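Local coordinates for nitroreductase family protein (Sphingopyxis sp., PDB 7DP1) that probably uses a bound FMN and NADPH to reduce nitro groups of dinitroaniline herbicides, at residues Phe38-Arg43 and Met162-Glu167; Gln54-Thr59 and Ala187-Gly192; Pro83-Ala88 and Pro149-Met154; Pro135-Leu140 and Glu176-Tyr181. The protein carries 1 engineered substitution. One frame throughout, in Å; residues are numbered along the deposited sequence.

Contact 1: residues Phe38-Arg43 and Met162-Glu167; sequences FEIAQR and MLLLVE
Ile40 and Ala41, on helix 31-41, pack against Leu164 of helix 148-167, a small helix-helix contact in the nitroreductase fold. Leu164 does the reaching. Its CG stands anti to the carbonyl carbon (chi1 -73°), which aims the isobutyl end at the facing helix. The two methyls divide the work. CD1 settles against the backbone, 3.6 Å from Ala41 N, and also lies 3.8 Å from Ala41 CB. The same Leu164 CD1 is 4.0 Å from Ile40 CB. The second methyl, Leu164 CD2, touches Ile40 CG2 at 4.2 Å. The isoleucine and leucine side chains lie at a slant to each other. Ala41 has little bulk, and this lets a leucine methyl come close to the main chain. Its CB also packs on Val161 and Trp157, about one and two turns before Leu164 on helix 148-167. Polar bonds of neighbouring residues reach the second subunit. Arg43 NH2 bonds to Val217 O of the second subunit, and Glu167 OE1 to Ser12 OG of the second subunit. Leu164 itself packs on that Ser12. The touching side chains are all aliphatic, with no polar bond between the two segments. The contact therefore rests on the fit and burial of methyl groups.

Contact 2: residues Gln54-Thr59 and Ala187-Gly192; sequences QATVVT and AELGLG
Leu189 and Thr56 lie side by side and run in opposite directions, each reaching past the other. Thr56 CG2 is 4.0 Å from Leu189 CD2, and Thr56 CB is 4.1 Å from Leu189 CD1. Val58, two residues on along the same face of the strand, meets the leucine at about a right angle. Its CG1 comes to 3.6 Å from Leu189 CD2. This methyl is the one set opposite the carbonyl carbon (chi1 -59°). Leu191 slides past Thr56 in the same way as Leu189, but less closely, with CD1 4.2 Å from Thr56 OG1. That hydroxyl has its polar partner in His141 NE2. Strand 54-59 edges the sheet within this chain, and helix 182-189 ends over it. The helix closes in a Schellman motif at Gly190, whose phi is positive (71°); Gly190 N bonds to Ala187 O at 2.9 Å. The turn brings Leu191 back toward the strand. With alanine at Leu189, the methyls of Thr56 and Val58 would probably lose their partner and a gap would open under the helix end. The second subunit adds a parallel strand beside residues 55-58, and Leu189 O takes a hydrogen bond from Gln229 NE2 of that subunit.

Contact 3: residues Pro83-Ala88 and Pro149-Met154; sequences PEYDIA and PQWADM. Engineered in segment 83-88: Ala88 (natural residue Tyr).
Tyr85 turns one face of its ring to the edge of Trp151, joining the loop before helix 96-109 to helix 148-167. From CB the tyrosine starts in the crowded position, with CG between the backbone N and the carbonyl carbon (chi1 53°). This swings the ring toward the helix. CD2 is the first ring atom to meet the tryptophan, 3.8 Å from Trp151 CH2. CE2 comes a little nearer, 3.7 Å from the same Trp151 CH2. CZ faces the neighbouring carbon, 4.1 Å from Trp151 CZ3. At the tip, OH leaves the tryptophan and hydrogen-bonds to Phe198 O. The pair is a T-shaped stack. The tyrosine ring and the six-membered ring of Trp151 have centroids 5.2 Å apart and planes at 86°. The indole is also packed from within its own helix: Met154 CE lies 3.5 Å above one face. Phe198, a residue of the FMN pocket, meets the Trp151 ring as well. Asp153 on the same helix touches a different FMN, in the second pocket, and its OD1 bonds to Gly47 N. Ala88, in the Tyr85 loop, is an engineered replacement of tyrosine. Replacing Tyr85 by alanine would probably leave the indole edge without its aromatic face and Phe198 O without the hydroxyl bond. The stack sets C-H groups of the indole rim against the pi face of the phenol, an attraction that suits rings at right angles. The hydroxyl bond then ties the far end of the tyrosine to strand 195-204.

Contact 4: residues Pro135-Leu140 and Glu176-Tyr181; sequences PVMLFL and ECWAMY. With FMN (flavin mononucleotide), chain C.
Trp178 receives the edge of Phe139 on one face of its indole. Here strand 136-143, an inner strand of the antiparallel sheet of the nitroreductase fold, meets the 3-10 turn 177-180, whose start holds the flavin. The two rings make a T-shaped stack with planes at 90°. Phe139 CE1 leads, 3.5 Å from Trp178 CG, and the centroids of the phenyl and the five-membered ring are 5.1 Å apart. Met137, two residues before Phe139, adds a Met-aromatic contact. Its SD lies 4.6 Å from the centroid of the same five-membered ring, oblique to it. Its methyl CE is 3.7 Å from Trp178 NE1. Trp178 NE1 hydrogen-bonds to Gln175 OE1. Met137 CG is anti to the backbone N (chi1 172°), and the chain then bends at both later torsions to bring sulfur and methyl to the indole. Further out, Ala179 N of the turn is bonded to Glu176 O. The start of the turn presents two amides to the flavin. Cys177 N bonds to FMN O4 at 3.1 Å. Glu176 N bonds to FMN N5 at 2.7 Å, with an angle of 156° at the hydrogen. N5 is the flavin atom that takes up hydride in this chemistry, so the bond probably helps to tune it. Between flavin and indole sits Cys177 SG, 3.7 Å above the face of Trp178 opposite Phe139.

How the contacts relate
From the N terminus, contact 1 opens first, at 38-43, and closes at 162-167. Contact 2 opens inside that loop, at 54-59, and closes beyond it at 187-192, so the two cross. Contact 3, from 83-88 to 149-154, is nested within both. Contact 4 runs from 135-140 to 176-181. It is nested within contact 2 and crosses contacts 1 and 3. Contacts 2 and 4 share the sheet: Val58 N bonds to Met137 O between neighbouring strands. Phe38 of contact 1 packs on Val57 and Leu138 from the helix side. Contacts 3 and 4 touch where Glu84 N bonds to Ala179 O; nearer the flavin, Tyr85 packs on Glu176. Contacts 1 and 3 both use helix 148-167.

Contact 1: residues Phe38-Arg43 and Met162-Glu167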
# COMPACT_ATOMS: atom_id res chain seq x y z
N PHE A 38 -16.05 0.20 1.22
CA PHE A 38 -15.42 0.37 -0.07
C PHE A 38 -15.54 1.79 -0.70
O PHE A 38 -14.59 2.23 -1.34
CB PHE A 38 -15.97 -0.69 -1.03
CG PHE A 38 -15.58 -2.11 -0.68
CD1 PHE A 38 -14.37 -2.40 -0.05
CD2 PHE A 38 -16.43 -3.16 -0.98
CE1 PHE A 38 -14.02 -3.73 0.24
CE2 PHE A 38 -16.10 -4.48 -0.70
CZ PHE A 38 -14.90 -4.78 -0.09
N GLU A 39 -16.65 2.52 -0.52
CA GLU A 39 -16.72 3.89 -1.10
C GLU A 39 -15.71 4.80 -0.44
O GLU A 39 -15.14 5.67 -1.09
CB GLU A 39 -18.08 4.59 -1.00
CG GLU A 39 -19.19 3.83 -1.54
CD GLU A 39 -19.82 3.18 -0.38
OE1 GLU A 39 -19.09 3.06 0.63
OE2 GLU A 39 -21.01 2.76 -0.40
N ILE A 40 -15.51 4.61 0.87
CA ILE A 40 -14.53 5.43 1.61
C ILE A 40 -13.11 5.03 1.25
O ILE A 40 -12.24 5.89 1.08
CB ILE A 40 -14.71 5.32 3.13
CG1 ILE A 40 -16.16 5.62 3.54
CG2 ILE A 40 -13.78 6.30 3.81
CD1 ILE A 40 -16.41 5.47 5.02
N ALA A 41 -12.86 3.72 1.13
CA ALA A 41 -11.52 3.24 0.76
C ALA A 41 -11.09 3.74 -0.62
O ALA A 41 -9.92 3.86 -0.91
CB ALA A 41 -11.48 1.71 0.78
N GLN A 42 -12.07 4.03 -1.47
CA GLN A 42 -11.77 4.51 -2.81
C GLN A 42 -11.08 5.88 -2.72
O GLN A 42 -10.46 6.32 -3.68
CB GLN A 42 -13.04 4.59 -3.66
CG GLN A 42 -12.79 4.69 -5.19
CD GLN A 42 -12.15 3.42 -5.78
OE1 GLN A 42 -12.23 2.32 -5.19
NE2 GLN A 42 -11.51 3.56 -6.95
N ARG A 43 -11.16 6.54 -1.56
CA ARG A 43 -10.46 7.83 -1.40
C ARG A 43 -8.96 7.64 -1.23
O ARG A 43 -8.23 8.61 -1.04
CB ARG A 43 -10.99 8.61 -0.20
CG ARG A 43 -12.50 8.93 -0.28
CD ARG A 43 -12.88 9.63 -1.58
NE ARG A 43 -12.07 10.82 -1.83
CZ ARG A 43 -12.31 11.70 -2.80
NH1 ARG A 43 -13.38 11.56 -3.57
NH2 ARG A 43 -11.50 12.74 -2.97
N MET A 162 -8.48 -2.42 5.26
CA MET A 162 -8.20 -3.14 6.49
C MET A 162 -8.41 -2.24 7.72
O MET A 162 -8.93 -2.68 8.75
CB MET A 162 -6.77 -3.67 6.45
CG MET A 162 -6.61 -4.80 5.43
SD MET A 162 -4.98 -5.53 5.57
CE MET A 162 -4.03 -4.35 4.63
N LEU A 163 -8.01 -0.98 7.62
CA LEU A 163 -8.24 -0.05 8.72
C LEU A 163 -9.72 0.27 8.92
O LEU A 163 -10.17 0.34 10.05
CB LEU A 163 -7.47 1.24 8.49
CG LEU A 163 -5.95 1.03 8.60
CD1 LEU A 163 -5.22 2.31 8.28
CD2 LEU A 163 -5.64 0.55 10.00
N LEU A 164 -10.46 0.44 7.82
CA LEU A 164 -11.89 0.72 7.92
C LEU A 164 -12.66 -0.44 8.56
O LEU A 164 -13.65 -0.23 9.27
CB LEU A 164 -12.48 1.00 6.53
CG LEU A 164 -12.08 2.36 5.98
CD1 LEU A 164 -12.30 2.46 4.44
CD2 LEU A 164 -12.83 3.45 6.70
N LEU A 165 -12.22 -1.66 8.28
CA LEU A 165 -12.85 -2.84 8.86
C LEU A 165 -12.72 -2.80 10.37
O LEU A 165 -13.71 -2.94 11.09
CB LEU A 165 -12.20 -4.11 8.31
CG LEU A 165 -12.55 -4.46 6.86
CD1 LEU A 165 -11.71 -5.65 6.39
CD2 LEU A 165 -14.05 -4.77 6.73
N VAL A 166 -11.49 -2.61 10.83
CA VAL A 166 -11.17 -2.53 12.25
C VAL A 166 -12.01 -1.47 12.94
O VAL A 166 -12.59 -1.71 14.02
CB VAL A 166 -9.68 -2.22 12.45
CG1 VAL A 166 -9.41 -1.70 13.85
CG2 VAL A 166 -8.84 -3.46 12.16
N GLU A 167 -12.09 -0.31 12.29
CA GLU A 167 -12.92 0.80 12.78
C GLU A 167 -14.38 0.39 12.94
O GLU A 167 -15.07 0.87 13.84
CB GLU A 167 -12.82 1.99 11.83
CG GLU A 167 -13.60 3.22 12.28
CD GLU A 167 -13.61 4.33 11.24
OE1 GLU A 167 -13.93 4.04 10.07
OE2 GLU A 167 -13.31 5.50 11.59

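Contact 2: residues Gln54-Thr59 and Ala187-Gly192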
# COMPACT_ATOMS: atom_id res chain seq x y z
N GLN A 54 -8.77 -3.51 -8.39
CA GLN A 54 -10.07 -4.13 -8.72
C GLN A 54 -10.30 -5.28 -7.76
O GLN A 54 -9.37 -6.00 -7.43
CB GLN A 54 -10.11 -4.62 -10.16
CG GLN A 54 -10.24 -3.52 -11.20
CD GLN A 54 -10.14 -4.05 -12.62
OE1 GLN A 54 -9.09 -3.97 -13.26
NE2 GLN A 54 -11.23 -4.62 -13.11
N ALA A 55 -11.53 -5.48 -7.33
CA ALA A 55 -11.76 -6.52 -6.35
C ALA A 55 -12.97 -7.36 -6.66
O ALA A 55 -14.01 -6.84 -7.05
CB ALA A 55 -11.89 -5.93 -4.95
N THR A 56 -12.82 -8.66 -6.48
CA THR A 56 -13.93 -9.58 -6.54
C THR A 56 -14.21 -10.13 -5.15
O THR A 56 -13.41 -10.87 -4.57
CB THR A 56 -13.64 -10.71 -7.53
OG1 THR A 56 -13.44 -10.13 -8.82
CG2 THR A 56 -14.82 -11.70 -7.58
N VAL A 57 -15.35 -9.74 -4.60
CA VAL A 57 -15.74 -10.15 -3.25
C VAL A 57 -16.64 -11.35 -3.30
O VAL A 57 -17.74 -11.28 -3.88
CB VAL A 57 -16.44 -9.02 -2.51
CG1 VAL A 57 -16.80 -9.44 -1.10
CG2 VAL A 57 -15.53 -7.77 -2.51
N VAL A 58 -16.21 -12.45 -2.69
CA VAL A 58 -17.03 -13.66 -2.73
C VAL A 58 -17.49 -14.13 -1.35
O VAL A 58 -16.85 -13.85 -0.34
CB VAL A 58 -16.28 -14.81 -3.44
CG1 VAL A 58 -15.93 -14.41 -4.86
CG2 VAL A 58 -15.04 -15.22 -2.66
N THR A 59 -18.63 -14.81 -1.33
CA THR A 59 -19.16 -15.38 -0.10
C THR A 59 -20.05 -16.58 -0.43
O THR A 59 -20.32 -16.88 -1.61
CB THR A 59 -19.97 -14.35 0.70
OG1 THR A 59 -20.20 -14.85 2.03
CG2 THR A 59 -21.32 -14.09 0.02
N ALA A 187 -9.90 -18.45 -12.78
CA ALA A 187 -10.90 -19.24 -13.48
C ALA A 187 -12.22 -19.30 -12.71
O ALA A 187 -13.28 -19.03 -13.27
CB ALA A 187 -10.37 -20.66 -13.74
N GLU A 188 -12.16 -19.62 -11.41
CA GLU A 188 -13.39 -19.81 -10.63
C GLU A 188 -14.17 -18.52 -10.43
O GLU A 188 -15.38 -18.54 -10.20
CB GLU A 188 -13.06 -20.44 -9.28
CG GLU A 188 -12.65 -21.89 -9.42
CD GLU A 188 -13.72 -22.74 -10.11
OE1 GLU A 188 -14.92 -22.48 -9.88
OE2 GLU A 188 -13.36 -23.65 -10.89
N LEU A 189 -13.46 -17.40 -10.52
CA LEU A 189 -14.05 -16.09 -10.39
C LEU A 189 -14.49 -15.59 -11.77
O LEU A 189 -15.17 -14.58 -11.91
CB LEU A 189 -13.04 -15.11 -9.78
CG LEU A 189 -12.53 -15.35 -8.35
CD1 LEU A 189 -11.61 -14.22 -7.92
CD2 LEU A 189 -13.63 -15.55 -7.33
N GLY A 190 -14.06 -16.32 -12.80
CA GLY A 190 -14.35 -15.94 -14.17
C GLY A 190 -13.59 -14.71 -14.64
O GLY A 190 -14.07 -13.98 -15.50
N LEU A 191 -12.40 -14.48 -14.10
CA LEU A 191 -11.57 -13.36 -14.57
C LEU A 191 -10.68 -13.77 -15.74
O LEU A 191 -10.23 -14.92 -15.83
CB LEU A 191 -10.70 -12.81 -13.43
CG LEU A 191 -11.41 -12.07 -12.30
CD1 LEU A 191 -10.44 -11.89 -11.17
CD2 LEU A 191 -11.94 -10.70 -12.77
N GLY A 192 -10.45 -12.83 -16.66
CA GLY A 192 -9.64 -13.08 -17.84
C GLY A 192 -8.15 -13.21 -17.53
O GLY A 192 -7.73 -12.97 -16.39

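Contact 3: residues Pro83-Ala88 and Pro149-Met154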
# COMPACT_ATOMS: atom_id res chain seq x y z
N PRO A 83 1.96 -20.26 -9.63
CA PRO A 83 2.33 -18.96 -9.05
C PRO A 83 2.00 -17.82 -10.00
O PRO A 83 2.36 -17.93 -11.16
CB PRO A 83 3.84 -19.10 -8.82
CG PRO A 83 4.09 -20.56 -8.85
CD PRO A 83 3.13 -21.13 -9.82
N GLU A 84 1.34 -16.75 -9.53
CA GLU A 84 1.06 -15.58 -10.35
C GLU A 84 2.33 -14.74 -10.54
O GLU A 84 2.50 -14.05 -11.54
CB GLU A 84 -0.01 -14.68 -9.72
CG GLU A 84 -1.45 -15.10 -9.86
CD GLU A 84 -1.99 -14.94 -11.27
OE1 GLU A 84 -1.75 -15.85 -12.09
OE2 GLU A 84 -2.67 -13.93 -11.56
N TYR A 85 3.21 -14.82 -9.54
CA TYR A 85 4.44 -14.04 -9.49
C TYR A 85 5.30 -14.60 -8.36
O TYR A 85 4.95 -15.61 -7.76
CB TYR A 85 4.14 -12.56 -9.25
CG TYR A 85 3.26 -12.35 -8.04
CD1 TYR A 85 3.81 -12.25 -6.76
CD2 TYR A 85 1.87 -12.25 -8.18
CE1 TYR A 85 2.99 -12.06 -5.65
CE2 TYR A 85 1.06 -12.06 -7.07
CZ TYR A 85 1.62 -11.96 -5.81
OH TYR A 85 0.82 -11.78 -4.70
N ASP A 86 6.40 -13.92 -8.04
CA ASP A 86 7.24 -14.31 -6.90
C ASP A 86 6.71 -13.70 -5.61
O ASP A 86 6.81 -12.47 -5.40
CB ASP A 86 8.67 -13.84 -7.13
CG ASP A 86 9.41 -14.73 -8.08
OD1 ASP A 86 8.87 -15.79 -8.45
OD2 ASP A 86 10.53 -14.36 -8.48
N ILE A 87 6.16 -14.53 -4.73
CA ILE A 87 5.57 -14.03 -3.49
C ILE A 87 6.68 -13.52 -2.56
O ILE A 87 6.72 -12.35 -2.20
CB ILE A 87 4.73 -15.10 -2.77
CG1 ILE A 87 3.61 -15.59 -3.70
CG2 ILE A 87 4.17 -14.56 -1.47
CD1 ILE A 87 2.60 -16.51 -3.02
N ALA A 88 7.57 -14.42 -2.18
CA ALA A 88 8.79 -14.01 -1.51
C ALA A 88 9.85 -13.73 -2.56
O ALA A 88 9.89 -14.40 -3.59
CB ALA A 88 9.26 -15.08 -0.53
N PRO A 149 4.88 0.56 -9.31
CA PRO A 149 4.20 1.66 -8.62
C PRO A 149 2.67 1.48 -8.54
O PRO A 149 2.05 2.00 -7.62
CB PRO A 149 4.52 2.87 -9.50
CG PRO A 149 4.72 2.29 -10.87
CD PRO A 149 5.44 0.99 -10.60
N GLN A 150 2.06 0.82 -9.52
CA GLN A 150 0.63 0.60 -9.42
C GLN A 150 0.34 -0.45 -8.34
O GLN A 150 -0.70 -0.42 -7.69
CB GLN A 150 0.02 0.20 -10.75
CG GLN A 150 -0.17 1.37 -11.70
CD GLN A 150 1.12 1.80 -12.35
OE1 GLN A 150 1.90 0.97 -12.80
NE2 GLN A 150 1.34 3.10 -12.43
N TRP A 151 1.25 -1.39 -8.17
CA TRP A 151 1.12 -2.33 -7.09
C TRP A 151 1.17 -1.61 -5.76
O TRP A 151 0.44 -1.97 -4.85
CB TRP A 151 2.18 -3.43 -7.19
CG TRP A 151 1.75 -4.47 -8.19
CD1 TRP A 151 1.43 -4.26 -9.51
CD2 TRP A 151 1.53 -5.86 -7.95
NE1 TRP A 151 1.05 -5.43 -10.10
CE2 TRP A 151 1.10 -6.43 -9.17
CE3 TRP A 151 1.67 -6.68 -6.84
CZ2 TRP A 151 0.81 -7.79 -9.29
CZ3 TRP A 151 1.38 -8.02 -6.96
CH2 TRP A 151 0.95 -8.57 -8.18
N ALA A 152 1.99 -0.56 -5.64
CA ALA A 152 2.01 0.18 -4.38
C ALA A 152 0.66 0.88 -4.16
O ALA A 152 0.17 0.92 -3.03
CB ALA A 152 3.18 1.19 -4.33
N ASP A 153 0.07 1.40 -5.24
CA ASP A 153 -1.28 1.99 -5.20
C ASP A 153 -2.27 1.00 -4.63
O ASP A 153 -3.13 1.35 -3.84
CB ASP A 153 -1.77 2.42 -6.59
CG ASP A 153 -0.91 3.48 -7.25
OD1 ASP A 153 -0.20 4.24 -6.55
OD2 ASP A 153 -1.00 3.58 -8.51
N MET A 154 -2.17 -0.26 -5.04
CA MET A 154 -3.09 -1.27 -4.51
C MET A 154 -2.93 -1.45 -2.99
O MET A 154 -3.93 -1.61 -2.26
CB MET A 154 -2.89 -2.62 -5.23
CG MET A 154 -3.34 -2.61 -6.71
SD MET A 154 -3.50 -4.28 -7.42
CE MET A 154 -1.81 -4.84 -7.44

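Contact 4: residues Pro135-Leu140 and Glu176-Tyr181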
# COMPACT_ATOMS: atom_id res chain seq x y z
N PRO A 135 -16.08 -15.73 6.57
CA PRO A 135 -17.28 -15.90 5.73
C PRO A 135 -17.18 -15.19 4.38
O PRO A 135 -17.92 -15.54 3.46
CB PRO A 135 -18.39 -15.27 6.58
CG PRO A 135 -17.68 -14.24 7.39
CD PRO A 135 -16.33 -14.83 7.71
N VAL A 136 -16.28 -14.23 4.27
CA VAL A 136 -16.14 -13.40 3.08
C VAL A 136 -14.69 -13.39 2.62
O VAL A 136 -13.78 -13.35 3.45
CB VAL A 136 -16.61 -11.94 3.35
CG1 VAL A 136 -16.16 -10.99 2.24
CG2 VAL A 136 -18.14 -11.88 3.55
N MET A 137 -14.46 -13.47 1.31
CA MET A 137 -13.10 -13.37 0.79
C MET A 137 -13.04 -12.38 -0.36
O MET A 137 -13.79 -12.49 -1.33
CB MET A 137 -12.58 -14.74 0.33
CG MET A 137 -11.23 -14.68 -0.39
SD MET A 137 -9.86 -14.23 0.71
CE MET A 137 -10.03 -15.55 1.93
N LEU A 138 -12.16 -11.39 -0.23
CA LEU A 138 -11.92 -10.39 -1.29
C LEU A 138 -10.66 -10.75 -2.04
O LEU A 138 -9.58 -10.88 -1.45
CB LEU A 138 -11.78 -8.99 -0.69
CG LEU A 138 -11.40 -7.83 -1.62
CD1 LEU A 138 -12.10 -6.57 -1.18
CD2 LEU A 138 -9.90 -7.60 -1.63
N PHE A 139 -10.79 -10.82 -3.35
CA PHE A 139 -9.63 -11.05 -4.20
C PHE A 139 -9.30 -9.76 -4.92
O PHE A 139 -10.10 -9.23 -5.71
CB PHE A 139 -9.89 -12.17 -5.19
CG PHE A 139 -9.93 -13.53 -4.56
CD1 PHE A 139 -8.77 -14.14 -4.13
CD2 PHE A 139 -11.14 -14.20 -4.38
CE1 PHE A 139 -8.80 -15.40 -3.54
CE2 PHE A 139 -11.19 -15.44 -3.79
CZ PHE A 139 -10.01 -16.07 -3.37
N LEU A 140 -8.10 -9.26 -4.62
CA LEU A 140 -7.63 -7.99 -5.16
C LEU A 140 -6.81 -8.25 -6.39
O LEU A 140 -5.84 -9.00 -6.34
CB LEU A 140 -6.82 -7.22 -4.09
CG LEU A 140 -6.01 -5.98 -4.49
CD1 LEU A 140 -6.84 -4.99 -5.28
CD2 LEU A 140 -5.41 -5.30 -3.22
N GLU A 176 -1.49 -13.67 0.58
CA GLU A 176 -0.85 -13.87 -0.72
C GLU A 176 -0.87 -15.33 -1.13
O GLU A 176 -0.49 -15.67 -2.26
CB GLU A 176 0.58 -13.37 -0.68
CG GLU A 176 0.76 -12.03 -1.32
CD GLU A 176 1.95 -11.28 -0.75
OE1 GLU A 176 2.71 -11.88 0.05
OE2 GLU A 176 2.11 -10.10 -1.10
N CYS A 177 -1.28 -16.20 -0.22
CA CYS A 177 -1.25 -17.63 -0.49
C CYS A 177 -2.09 -18.00 -1.73
O CYS A 177 -1.77 -18.96 -2.44
CB CYS A 177 -1.76 -18.41 0.73
SG CYS A 177 -3.44 -17.96 1.22
N TRP A 178 -3.13 -17.22 -2.00
CA TRP A 178 -4.00 -17.46 -3.15
C TRP A 178 -3.28 -17.25 -4.49
O TRP A 178 -3.63 -17.86 -5.51
CB TRP A 178 -5.24 -16.54 -3.07
CG TRP A 178 -6.07 -16.85 -1.83
CD1 TRP A 178 -6.10 -16.14 -0.67
CD2 TRP A 178 -6.93 -17.99 -1.63
NE1 TRP A 178 -6.93 -16.76 0.24
CE2 TRP A 178 -7.45 -17.89 -0.33
CE3 TRP A 178 -7.32 -19.07 -2.44
CZ2 TRP A 178 -8.35 -18.83 0.18
CZ3 TRP A 178 -8.21 -20.01 -1.92
CH2 TRP A 178 -8.71 -19.88 -0.63
N ALA A 179 -2.25 -16.40 -4.48
CA ALA A 179 -1.49 -16.17 -5.70
C ALA A 179 -0.69 -17.41 -6.11
O ALA A 179 -0.22 -17.49 -7.24
CB ALA A 179 -0.56 -14.94 -5.54
N MET A 180 -0.53 -18.37 -5.19
CA MET A 180 0.05 -19.68 -5.52
C MET A 180 -0.76 -20.48 -6.53
O MET A 180 -0.24 -21.41 -7.14
CB MET A 180 0.24 -20.52 -4.25
CG MET A 180 1.40 -20.06 -3.38
SD MET A 180 2.98 -20.57 -4.08
CE MET A 180 3.38 -19.18 -5.14
N TYR A 181 -2.04 -20.15 -6.66
CA TYR A 181 -2.92 -20.86 -7.60
C TYR A 181 -3.73 -19.84 -8.38
O TYR A 181 -4.93 -20.04 -8.58
CB TYR A 181 -3.87 -21.83 -6.89
CG TYR A 181 -3.17 -22.80 -5.99
CD1 TYR A 181 -2.56 -23.94 -6.52
CD2 TYR A 181 -3.09 -22.57 -4.62
CE1 TYR A 181 -1.90 -24.82 -5.71
CE2 TYR A 181 -2.43 -23.47 -3.80
CZ TYR A 181 -1.83 -24.59 -4.35
OH TYR A 181 -1.17 -25.48 -3.55
N1 FMN C . -0.57 -14.06 6.50
C2 FMN C . -0.82 -15.41 6.34
O2 FMN C . -0.93 -16.13 7.32
N3 FMN C . -0.95 -15.96 5.09
C4 FMN C . -0.83 -15.18 3.97
O4 FMN C . -0.97 -15.70 2.84
C4A FMN C . -0.56 -13.82 4.12
N5 FMN C . -0.43 -13.00 3.02
C5A FMN C . -0.18 -11.65 3.16
C6 FMN C . -0.07 -10.87 2.02
C7 FMN C . 0.18 -9.51 2.14
C7M FMN C . 0.29 -8.64 0.92
C8 FMN C . 0.31 -8.94 3.39
C8M FMN C . 0.56 -7.46 3.45
C9 FMN C . 0.20 -9.72 4.54
C9A FMN C . -0.05 -11.09 4.43
N10 FMN C . -0.16 -11.91 5.54
C10 FMN C . -0.42 -13.27 5.39
C1' FMN C . -0.05 -11.36 6.93
C2' FMN C . 1.37 -11.06 7.40
O2' FMN C . 1.99 -12.25 7.81
C3' FMN C . 1.27 -10.10 8.58
O3' FMN C . 0.86 -8.86 8.06
C4' FMN C . 2.60 -9.89 9.32
O4' FMN C . 3.08 -11.05 9.96
C5' FMN C . 2.36 -8.84 10.38
O5' FMN C . 1.38 -9.35 11.26
P FMN C . 0.12 -8.40 11.56
O1P FMN C . -0.92 -9.20 12.30
O2P FMN C . 0.57 -7.20 12.37
O3P FMN C . -0.44 -7.91 10.23